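Local coordinates for 6-phosphogluconolactonase (Trypanosoma cruzi, PDB 6VYE), which probably hydrolyses 6-phosphogluconolactone to 6-phosphogluconate, the second step of the oxidative pentose phosphate pathway, at residues L46-S51 against L77-G82; L111-D116 against D136-K141; E228-L233 against I265-T270; N234-D239 against R248-C253. All coordinates share one frame; numbering follows the deposited sequence.

Interaction 1: residues L46-S51 against L77-G82; sequences LSIALS and LRFFFG
F80 and I48 are joined by the bond F80 N to I48 O (2.8 Å), the middle rung of a parallel ladder between strands 46-50 and 77-81. F80 faces the same strand with its carbonyl too: F80 O accepts L50 N (2.8 Å). I48 N reaches R78 O (2.9 Å), R78 N reaches L46 O, and G82 N ends the row on L50 O. The bonds differ in shape: F80 N approaches I48 O nearly along the C=O axis, whereas R78 N stands 40° out of the carbonyl plane of L46. Between the rungs, the alpha hydrogens of L77, S47 and A49 make CA-H...O contacts. The strand axes splay by 34°, a marked twist.

Packing differs on the two faces. On one, chi1 of I48 (-173°) leaves CG2 between the backbone N and the carbonyl carbon, from where it meets F79 CD1 at 3.5 Å. L50 brings CD1 to the same F79 CD1 (3.8 Å) and sets CD2 at the ring's edge, while helix 95-104 covers F79 and F81. On the other, S47 CB meets F80 CE1 (4.1 Å), A49 CB lies 3.9 Å from G82 N, and helix 128-146 covers F80.

The two strands are central neighbours in the sheet of this Rossmann-like alpha/beta fold, and helices 54-66 and 68-73 lie on the beta-alpha-beta crossover between them. With nearly every touching residue buried, the five backbone bonds satisfy polar groups that water could hardly reach, while hydrocarbon and aromatic contacts bind the sheet to its helices.

Interaction 2: residues L111-D116 against D136-K141; sequences LVVPVD and DAYEKK
Y138 lays its ring under V115, so that helix 128-146 of the alpha/beta fold holds the extended loop 111-116 running beside the central sheet. This is the tight half of the contact. V115 CG2 stands 3.5 Å from the centroid of the Y138 ring, only 3° off its normal, a nearly central CH-pi contact, and the two side chains cross at about a right angle. The phenol is fixed in its own plane as well: Y138 OH donates to V113 O at 2.7 Å, with that oxygen in line with the ring's edge. The hydroxyl also takes the backbone N-H of F81, a residue of strand 77-85, so one buried oxygen bridges loop and sheet. With CG anti to the backbone N (chi1 -159°), the side chain sends the ring out from the helix, its face to V115 and its hydroxyl to V113.

One helical turn on, the contact becomes looser and wetter. K141 and V113 slide past each other in opposite directions, and the lysine's CD passes 3.5 Å from V113 CG1. The K141 chain then bends at chi3 toward P114 O, which NZ meets in a weak hydrogen bond of 3.2 Å. D116, an exposed residue, holds its OD1 5.0 Å from K141 NZ, too far to pair, though the opposite charges may still attract weakly. From the far side of the helix E139 forms a salt bridge with R189. At the solvent edge a single water accepts from K141 NZ at 3.0 Å and, weakly, from D116 N at 3.4 Å.

Interaction 3: residues E228-L233 against I265-T270; sequences EKKCVL and IAENLT. Unlike the reference sequence in segment 265-270: E267 (reference Gly).
K230 and I265 bring their CA atoms to 4.7 Å, where the first turn of helix 230-237 passes the tail that follows strand 256-262. K229 occupies the N-cap position, and its O receives L233 N in the first helical bond (2.9 Å). Across from it the tail folds into a type I beta turn, A266 to L269, closed by L269 N on A266 O at 3.2 Å.

I265 is the wedge. Its CG1 lies anti to the backbone N (chi1 -159°), which carries CD1 over the backbone of K229. There CD1 presses on K229 CB at 3.4 Å, closer than two such carbons normally approach. L233 crosses I265 at about a right angle and places CD2 3.7 Å from I265 CG1. The same CD2 faces CD2 of the poorly ordered L269 more loosely, at 4.4 Å, and L233 leans further on F259 and L261 of strand 256-262. K230 uses its aliphatic length: CG runs 3.4 Å from I265 O, and CD crosses E267 CG at 3.7 Å. E267 (glycine in the reference sequence) lends CB and CG to this rim, though its carboxylate does not reach K230 NZ. The charge of K229 is turned elsewhere, its NZ bonding T225 O and forming a salt bridge with E228.

The contact therefore rests mainly on apolar branches and lysine methylenes, with charged ends held at the margin. Through them the C-terminal tail is joined to the start of the last helix, beside the outermost strand 14-18.

Interaction 4: residues N234-D239 against R248-C253; sequences NGIIAD and RFLRNC
R248 and R251 reach side by side from the 3-10 segment to the C-terminal end of helix 230-237, where carbonyls of the last turn and of the two residues after it meet their guanidinium groups. The two are layered: R251 CD lies 3.3 Å above the centre of the R248 guanidinium plane, and R248 NH2 sits over the rim of that of R251. Each presents its edge to the helix end. R248 NH1 takes both G235 O (2.9 Å) and A238 O (2.7 Å), the latter almost head-on to the carbonyl, and its NH2 adds D239 O. R251 NH1 bonds I236 O at 2.9 Å on a lone pair in the carbonyl plane, with a weaker bond to I237 O. Its NH2 makes a salt bridge to D239 OD1 (2.9 Å), met from above a carboxylate turned 77° from the guanidinium. A bend at chi3 (65°) turns the end of R251 toward these oxygens. The carbonyl-rich helix end and the D239 carboxylate would be expected to offset the charge of the two layered guanidinium groups. Below the polar layer, I236 CG2 touches L250 CB loosely; I236 continues onto F259 of strand 256-262, and L250 onto helix 211-215.

From the N terminus, interaction 1 comes first, closing the crossover between two central strands. Interaction 2 follows in series, bringing the loop after helix 95-104 onto helix 128-146. These two touch: L111 O and V113 N make probable backbone hydrogen bonds with F79, so the loop runs alongside strand 77-85 at F79. The other pair shares helix 230-237 at the far side of the chain's centre, about 34 Å between the centres of interactions 2 and 3. There interaction 4 closes a short loop nested inside the longer one closed by interaction 3, holding the helix's end while 265-270 holds its start.

Interaction 1: residues L46-S51 against L77-G82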
# COMPACT_ATOMS: atom_id res chain seq x y z
N LEU A 46 -3.02 6.37 14.25
CA LEU A 46 -3.70 5.58 13.21
C LEU A 46 -2.64 4.80 12.43
O LEU A 46 -1.57 5.36 12.05
CB LEU A 46 -4.50 6.51 12.30
CG LEU A 46 -5.55 7.41 12.97
CD1 LEU A 46 -6.25 8.21 11.90
CD2 LEU A 46 -6.60 6.60 13.72
N SER A 47 -2.97 3.55 12.11
CA SER A 47 -2.08 2.64 11.34
C SER A 47 -2.12 3.02 9.86
O SER A 47 -3.20 3.07 9.26
CB SER A 47 -2.44 1.20 11.61
OG SER A 47 -3.81 0.99 11.43
N ILE A 48 -0.97 3.32 9.27
CA ILE A 48 -0.84 3.51 7.80
C ILE A 48 0.13 2.46 7.23
O ILE A 48 1.19 2.27 7.79
CB ILE A 48 -0.43 4.94 7.47
CG1 ILE A 48 -0.48 5.16 5.96
CG2 ILE A 48 0.93 5.28 8.07
CD1 ILE A 48 -0.55 6.59 5.56
N ALA A 49 -0.20 1.85 6.09
CA ALA A 49 0.73 0.98 5.36
C ALA A 49 1.19 1.77 4.14
O ALA A 49 0.30 2.16 3.32
CB ALA A 49 0.09 -0.32 5.00
N LEU A 50 2.50 2.06 4.07
CA LEU A 50 3.12 2.92 3.04
C LEU A 50 3.41 2.07 1.79
O LEU A 50 3.71 0.91 1.94
CB LEU A 50 4.43 3.51 3.58
CG LEU A 50 4.34 4.36 4.84
CD1 LEU A 50 5.72 4.90 5.22
CD2 LEU A 50 3.39 5.50 4.64
N SER A 51 3.29 2.66 0.61
CA SER A 51 3.84 2.08 -0.64
C SER A 51 5.20 2.72 -0.96
O SER A 51 5.50 3.84 -0.44
CB SER A 51 2.87 2.28 -1.77
OG SER A 51 2.61 3.68 -1.87
N LEU A 77 0.35 9.06 13.46
CA LEU A 77 0.47 7.89 12.55
C LEU A 77 1.51 6.90 13.07
O LEU A 77 2.60 7.31 13.54
CB LEU A 77 0.84 8.33 11.12
CG LEU A 77 -0.28 8.98 10.29
CD1 LEU A 77 0.20 9.39 8.91
CD2 LEU A 77 -1.52 8.11 10.17
N ARG A 78 1.20 5.62 12.87
CA ARG A 78 2.13 4.49 13.04
C ARG A 78 2.33 3.90 11.64
O ARG A 78 1.35 3.50 10.98
CB ARG A 78 1.58 3.51 14.08
CG ARG A 78 2.63 2.55 14.60
CD ARG A 78 1.96 1.42 15.40
NE ARG A 78 1.35 1.92 16.64
CZ ARG A 78 2.03 2.22 17.75
NH1 ARG A 78 3.35 2.14 17.82
NH2 ARG A 78 1.38 2.67 18.80
N PHE A 79 3.57 4.00 11.18
CA PHE A 79 3.98 3.74 9.80
C PHE A 79 4.40 2.27 9.68
O PHE A 79 5.40 1.86 10.30
CB PHE A 79 5.11 4.70 9.40
CG PHE A 79 4.70 6.16 9.35
CD1 PHE A 79 4.12 6.68 8.21
CD2 PHE A 79 4.95 7.00 10.43
CE1 PHE A 79 3.74 8.01 8.15
CE2 PHE A 79 4.57 8.34 10.37
CZ PHE A 79 4.03 8.85 9.21
N PHE A 80 3.66 1.54 8.86
CA PHE A 80 3.93 0.15 8.42
C PHE A 80 4.20 0.18 6.92
O PHE A 80 4.04 1.21 6.31
CB PHE A 80 2.72 -0.73 8.72
CG PHE A 80 2.39 -0.89 10.18
CD1 PHE A 80 1.68 0.08 10.87
CD2 PHE A 80 2.75 -2.04 10.86
CE1 PHE A 80 1.36 -0.07 12.22
CE2 PHE A 80 2.45 -2.18 12.22
CZ PHE A 80 1.77 -1.19 12.90
N PHE A 81 4.58 -0.95 6.34
CA PHE A 81 4.85 -1.07 4.89
C PHE A 81 3.89 -2.08 4.30
O PHE A 81 3.72 -3.15 4.89
CB PHE A 81 6.32 -1.41 4.67
CG PHE A 81 7.21 -0.27 5.07
CD1 PHE A 81 7.59 0.68 4.13
CD2 PHE A 81 7.55 -0.09 6.40
CE1 PHE A 81 8.38 1.75 4.52
CE2 PHE A 81 8.29 1.02 6.79
CZ PHE A 81 8.72 1.92 5.84
N GLY A 82 3.24 -1.68 3.20
CA GLY A 82 2.36 -2.56 2.43
C GLY A 82 3.18 -3.65 1.76
O GLY A 82 2.65 -4.70 1.51

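Interaction 2: residues L111-D116 against D136-K141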
# COMPACT_ATOMS: atom_id res chain seq x y z
N LEU A 111 6.85 4.52 16.38
CA LEU A 111 5.84 4.83 15.33
C LEU A 111 6.35 4.41 13.95
O LEU A 111 5.68 4.65 12.95
CB LEU A 111 5.50 6.32 15.39
CG LEU A 111 4.73 6.83 16.61
CD1 LEU A 111 4.24 8.26 16.37
CD2 LEU A 111 3.56 5.94 16.98
N VAL A 112 7.49 3.72 13.89
CA VAL A 112 8.11 3.29 12.62
C VAL A 112 8.28 1.79 12.69
O VAL A 112 9.02 1.35 13.55
CB VAL A 112 9.44 4.02 12.37
CG1 VAL A 112 10.09 3.56 11.08
CG2 VAL A 112 9.23 5.52 12.38
N VAL A 113 7.61 1.05 11.81
CA VAL A 113 7.55 -0.43 11.92
C VAL A 113 7.99 -1.04 10.60
O VAL A 113 7.15 -1.43 9.80
CB VAL A 113 6.13 -0.86 12.37
CG1 VAL A 113 6.11 -2.29 12.86
CG2 VAL A 113 5.60 0.09 13.44
N PRO A 114 9.31 -1.12 10.33
CA PRO A 114 9.83 -1.72 9.10
C PRO A 114 9.71 -3.25 9.11
O PRO A 114 9.52 -3.83 10.17
CB PRO A 114 11.33 -1.39 9.08
CG PRO A 114 11.62 -0.64 10.38
CD PRO A 114 10.38 -0.70 11.24
N VAL A 115 9.78 -3.86 7.94
CA VAL A 115 9.93 -5.34 7.82
C VAL A 115 11.37 -5.69 8.24
O VAL A 115 12.30 -5.00 7.81
CB VAL A 115 9.58 -5.78 6.38
CG1 VAL A 115 9.86 -7.26 6.13
CG2 VAL A 115 8.14 -5.45 6.03
N ASP A 116 11.55 -6.70 9.09
CA ASP A 116 12.91 -7.22 9.42
C ASP A 116 13.46 -7.91 8.17
O ASP A 116 12.83 -8.87 7.73
CB ASP A 116 12.89 -8.15 10.64
CG ASP A 116 14.23 -8.20 11.37
OD1 ASP A 116 14.62 -7.16 11.96
OD2 ASP A 116 14.87 -9.25 11.37
N ASP A 136 5.87 -13.96 8.05
CA ASP A 136 5.30 -14.48 9.32
C ASP A 136 5.76 -13.58 10.47
O ASP A 136 4.95 -13.33 11.39
CB ASP A 136 5.68 -15.94 9.58
CG ASP A 136 5.16 -16.95 8.56
OD1 ASP A 136 4.26 -16.59 7.75
OD2 ASP A 136 5.65 -18.11 8.59
N ALA A 137 7.02 -13.14 10.46
CA ALA A 137 7.57 -12.27 11.52
C ALA A 137 6.85 -10.91 11.47
O ALA A 137 6.46 -10.44 12.55
CB ALA A 137 9.07 -12.13 11.37
N TYR A 138 6.60 -10.36 10.27
CA TYR A 138 5.91 -9.06 10.14
C TYR A 138 4.45 -9.21 10.55
O TYR A 138 3.94 -8.34 11.26
CB TYR A 138 6.08 -8.48 8.74
CG TYR A 138 5.87 -7.00 8.65
CD1 TYR A 138 6.59 -6.15 9.46
CD2 TYR A 138 5.01 -6.45 7.73
CE1 TYR A 138 6.44 -4.77 9.38
CE2 TYR A 138 4.84 -5.08 7.63
CZ TYR A 138 5.55 -4.24 8.47
OH TYR A 138 5.40 -2.88 8.41
N GLU A 139 3.79 -10.29 10.16
CA GLU A 139 2.40 -10.58 10.62
C GLU A 139 2.32 -10.53 12.16
O GLU A 139 1.37 -9.88 12.70
CB GLU A 139 1.91 -11.93 10.09
CG GLU A 139 0.41 -12.11 10.25
CD GLU A 139 -0.29 -12.97 9.18
OE1 GLU A 139 0.29 -13.22 8.09
OE2 GLU A 139 -1.44 -13.36 9.42
N LYS A 140 3.27 -11.16 12.87
CA LYS A 140 3.24 -11.21 14.36
C LYS A 140 3.43 -9.78 14.90
O LYS A 140 2.74 -9.40 15.84
CB LYS A 140 4.31 -12.16 14.91
CG LYS A 140 4.14 -13.63 14.54
CD LYS A 140 5.46 -14.43 14.74
CE LYS A 140 5.65 -15.63 13.82
NZ LYS A 140 7.01 -15.69 13.22
N LYS A 141 4.30 -9.00 14.28
CA LYS A 141 4.59 -7.61 14.70
C LYS A 141 3.30 -6.79 14.55
O LYS A 141 2.91 -6.14 15.51
CB LYS A 141 5.77 -7.10 13.87
CG LYS A 141 6.51 -5.91 14.46
CD LYS A 141 7.64 -5.39 13.60
CE LYS A 141 8.97 -6.04 13.87
NZ LYS A 141 9.91 -5.71 12.77
O HOH W 1 9.33 -8.15 11.19

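Interaction 3: residues E228-L233 against I265-T270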
# COMPACT_ATOMS: atom_id res chain seq x y z
N GLU A 228 -0.23 4.89 -20.16
CA GLU A 228 0.19 3.47 -20.30
C GLU A 228 -0.52 2.55 -19.28
O GLU A 228 -0.47 1.32 -19.50
CB GLU A 228 1.72 3.38 -20.18
CG GLU A 228 2.28 3.52 -18.76
CD GLU A 228 2.59 4.93 -18.25
OE1 GLU A 228 3.12 5.07 -17.09
OE2 GLU A 228 2.27 5.89 -18.96
N LYS A 229 -1.15 3.09 -18.23
CA LYS A 229 -1.86 2.28 -17.20
C LYS A 229 -3.38 2.38 -17.37
O LYS A 229 -4.11 1.90 -16.50
CB LYS A 229 -1.44 2.77 -15.82
CG LYS A 229 0.02 2.58 -15.56
CD LYS A 229 0.34 2.71 -14.11
CE LYS A 229 1.83 2.70 -13.87
NZ LYS A 229 2.34 4.04 -14.11
N LYS A 230 -3.83 2.99 -18.44
CA LYS A 230 -5.28 3.25 -18.67
C LYS A 230 -6.01 1.92 -18.85
O LYS A 230 -7.15 1.77 -18.35
CB LYS A 230 -5.47 4.15 -19.88
CG LYS A 230 -6.87 4.68 -20.07
CD LYS A 230 -6.89 6.05 -20.75
CE LYS A 230 -7.11 6.05 -22.25
NZ LYS A 230 -6.89 4.73 -22.90
N CYS A 231 -5.38 0.96 -19.51
CA CYS A 231 -5.97 -0.38 -19.74
C CYS A 231 -6.11 -1.13 -18.40
O CYS A 231 -7.23 -1.59 -18.09
CB CYS A 231 -5.13 -1.14 -20.75
SG CYS A 231 -5.84 -2.76 -21.12
N VAL A 232 -5.05 -1.23 -17.59
CA VAL A 232 -5.15 -1.92 -16.26
C VAL A 232 -6.12 -1.16 -15.35
O VAL A 232 -6.90 -1.81 -14.63
CB VAL A 232 -3.79 -2.17 -15.59
CG1 VAL A 232 -3.02 -3.22 -16.35
CG2 VAL A 232 -2.98 -0.91 -15.41
N LEU A 233 -6.16 0.16 -15.38
CA LEU A 233 -7.12 0.89 -14.50
C LEU A 233 -8.55 0.54 -14.91
O LEU A 233 -9.37 0.24 -14.03
CB LEU A 233 -6.88 2.39 -14.58
CG LEU A 233 -7.83 3.22 -13.71
CD1 LEU A 233 -7.65 2.89 -12.22
CD2 LEU A 233 -7.62 4.71 -13.99
N ILE A 265 -4.39 8.99 -17.40
CA ILE A 265 -4.89 7.62 -17.03
C ILE A 265 -6.42 7.61 -17.01
O ILE A 265 -6.99 6.53 -17.25
CB ILE A 265 -4.30 7.09 -15.72
CG1 ILE A 265 -4.41 5.56 -15.64
CG2 ILE A 265 -4.91 7.79 -14.50
CD1 ILE A 265 -3.71 4.94 -14.46
N ALA A 266 -7.06 8.77 -16.79
CA ALA A 266 -8.51 8.94 -16.55
C ALA A 266 -9.29 9.28 -17.84
O ALA A 266 -10.48 9.59 -17.70
CB ALA A 266 -8.70 10.01 -15.51
N GLU A 267 -8.71 9.14 -19.04
CA GLU A 267 -9.35 9.59 -20.32
C GLU A 267 -10.65 8.83 -20.61
O GLU A 267 -11.55 9.45 -21.16
CB GLU A 267 -8.38 9.50 -21.51
CG GLU A 267 -6.93 9.74 -21.13
CD GLU A 267 -5.96 10.31 -22.15
OE1 GLU A 267 -6.25 11.40 -22.70
OE2 GLU A 267 -4.87 9.68 -22.36
N ASN A 268 -10.81 7.57 -20.20
CA ASN A 268 -12.05 6.78 -20.47
C ASN A 268 -13.03 6.77 -19.28
O ASN A 268 -14.13 6.22 -19.43
CB ASN A 268 -11.72 5.34 -20.88
CG ASN A 268 -10.90 5.25 -22.15
OD1 ASN A 268 -11.17 5.93 -23.14
ND2 ASN A 268 -9.90 4.39 -22.13
N LEU A 269 -12.66 7.35 -18.13
CA LEU A 269 -13.57 7.42 -16.95
C LEU A 269 -14.62 8.50 -17.19
O LEU A 269 -14.32 9.46 -17.91
CB LEU A 269 -12.75 7.74 -15.69
CG LEU A 269 -12.24 6.53 -14.91
CD1 LEU A 269 -11.52 5.54 -15.81
CD2 LEU A 269 -11.34 6.99 -13.77
N THR A 270 -15.80 8.35 -16.57
CA THR A 270 -16.79 9.45 -16.38
C THR A 270 -16.56 10.05 -14.98
O THR A 270 -17.54 10.55 -14.40
CB THR A 270 -18.21 8.96 -16.70
OG1 THR A 270 -18.47 7.73 -16.01
CG2 THR A 270 -18.43 8.76 -18.18

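Interaction 4: residues N234-D239 against R248-C253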
# COMPACT_ATOMS: atom_id res chain seq x y z
N ASN A 234 -8.84 0.56 -16.20
CA ASN A 234 -10.17 0.25 -16.77
C ASN A 234 -10.59 -1.17 -16.33
O ASN A 234 -11.78 -1.41 -16.13
CB ASN A 234 -10.16 0.49 -18.29
CG ASN A 234 -9.96 1.96 -18.69
OD1 ASN A 234 -10.22 2.90 -17.92
ND2 ASN A 234 -9.48 2.18 -19.91
N GLY A 235 -9.66 -2.11 -16.15
CA GLY A 235 -9.99 -3.49 -15.78
C GLY A 235 -10.36 -3.61 -14.31
O GLY A 235 -10.96 -4.62 -13.99
N ILE A 236 -10.06 -2.60 -13.47
CA ILE A 236 -10.57 -2.52 -12.07
C ILE A 236 -11.98 -1.89 -12.10
O ILE A 236 -12.90 -2.41 -11.41
CB ILE A 236 -9.64 -1.73 -11.12
CG1 ILE A 236 -8.20 -2.21 -11.16
CG2 ILE A 236 -10.18 -1.79 -9.69
CD1 ILE A 236 -7.24 -1.27 -10.50
N ILE A 237 -12.11 -0.77 -12.82
CA ILE A 237 -13.28 0.15 -12.71
C ILE A 237 -14.47 -0.38 -13.53
O ILE A 237 -15.55 -0.35 -12.99
CB ILE A 237 -12.87 1.59 -13.11
CG1 ILE A 237 -12.05 2.23 -11.99
CG2 ILE A 237 -14.09 2.44 -13.44
CD1 ILE A 237 -11.44 3.56 -12.38
N ALA A 238 -14.26 -0.80 -14.78
CA ALA A 238 -15.32 -1.37 -15.66
C ALA A 238 -15.93 -2.62 -15.00
O ALA A 238 -15.20 -3.44 -14.39
CB ALA A 238 -14.76 -1.69 -17.02
N ASP A 239 -17.25 -2.76 -15.09
CA ASP A 239 -17.99 -3.83 -14.36
C ASP A 239 -17.75 -5.16 -15.08
O ASP A 239 -17.45 -6.18 -14.41
CB ASP A 239 -19.47 -3.44 -14.23
CG ASP A 239 -19.71 -2.19 -13.38
OD1 ASP A 239 -18.86 -1.87 -12.51
OD2 ASP A 239 -20.77 -1.56 -13.57
N ARG A 248 -7.91 -6.10 -9.59
CA ARG A 248 -9.38 -6.33 -9.65
C ARG A 248 -10.00 -6.49 -8.26
O ARG A 248 -11.12 -5.95 -8.06
CB ARG A 248 -9.69 -7.60 -10.46
CG ARG A 248 -11.18 -7.84 -10.67
CD ARG A 248 -11.81 -6.86 -11.64
NE ARG A 248 -13.24 -7.15 -11.81
CZ ARG A 248 -14.09 -6.41 -12.50
NH1 ARG A 248 -13.66 -5.36 -13.19
NH2 ARG A 248 -15.36 -6.74 -12.55
N PHE A 249 -9.29 -7.08 -7.29
CA PHE A 249 -9.80 -7.37 -5.92
C PHE A 249 -10.18 -6.07 -5.21
O PHE A 249 -11.04 -6.14 -4.36
CB PHE A 249 -8.81 -8.21 -5.11
CG PHE A 249 -7.59 -7.47 -4.63
CD1 PHE A 249 -7.64 -6.67 -3.49
CD2 PHE A 249 -6.39 -7.55 -5.31
CE1 PHE A 249 -6.52 -5.98 -3.06
CE2 PHE A 249 -5.27 -6.87 -4.87
CZ PHE A 249 -5.35 -6.07 -3.75
N LEU A 250 -9.57 -4.92 -5.53
CA LEU A 250 -9.89 -3.62 -4.85
C LEU A 250 -11.40 -3.33 -4.93
O LEU A 250 -11.88 -2.52 -4.10
CB LEU A 250 -9.08 -2.49 -5.48
CG LEU A 250 -7.56 -2.56 -5.28
CD1 LEU A 250 -6.87 -1.49 -6.08
CD2 LEU A 250 -7.17 -2.42 -3.80
N ARG A 251 -12.13 -3.93 -5.88
CA ARG A 251 -13.60 -3.72 -6.00
C ARG A 251 -14.28 -4.29 -4.74
O ARG A 251 -15.39 -3.87 -4.46
CB ARG A 251 -14.20 -4.41 -7.22
CG ARG A 251 -13.73 -3.82 -8.55
CD ARG A 251 -14.27 -4.62 -9.72
NE ARG A 251 -15.72 -4.55 -9.80
CZ ARG A 251 -16.40 -3.65 -10.51
NH1 ARG A 251 -15.77 -2.70 -11.20
NH2 ARG A 251 -17.72 -3.68 -10.53
N ASN A 252 -13.65 -5.24 -4.07
CA ASN A 252 -14.21 -5.90 -2.86
C ASN A 252 -13.86 -5.12 -1.58
O ASN A 252 -14.22 -5.61 -0.49
CB ASN A 252 -13.68 -7.32 -2.76
CG ASN A 252 -14.22 -8.22 -3.85
OD1 ASN A 252 -13.50 -9.10 -4.33
ND2 ASN A 252 -15.45 -7.99 -4.27
N CYS A 253 -13.20 -3.97 -1.67
CA CYS A 253 -12.78 -3.22 -0.47
C CYS A 253 -14.00 -2.86 0.39
O CYS A 253 -15.01 -2.45 -0.19
CB CYS A 253 -11.96 -2.00 -0.87
SG CYS A 253 -10.24 -2.43 -1.23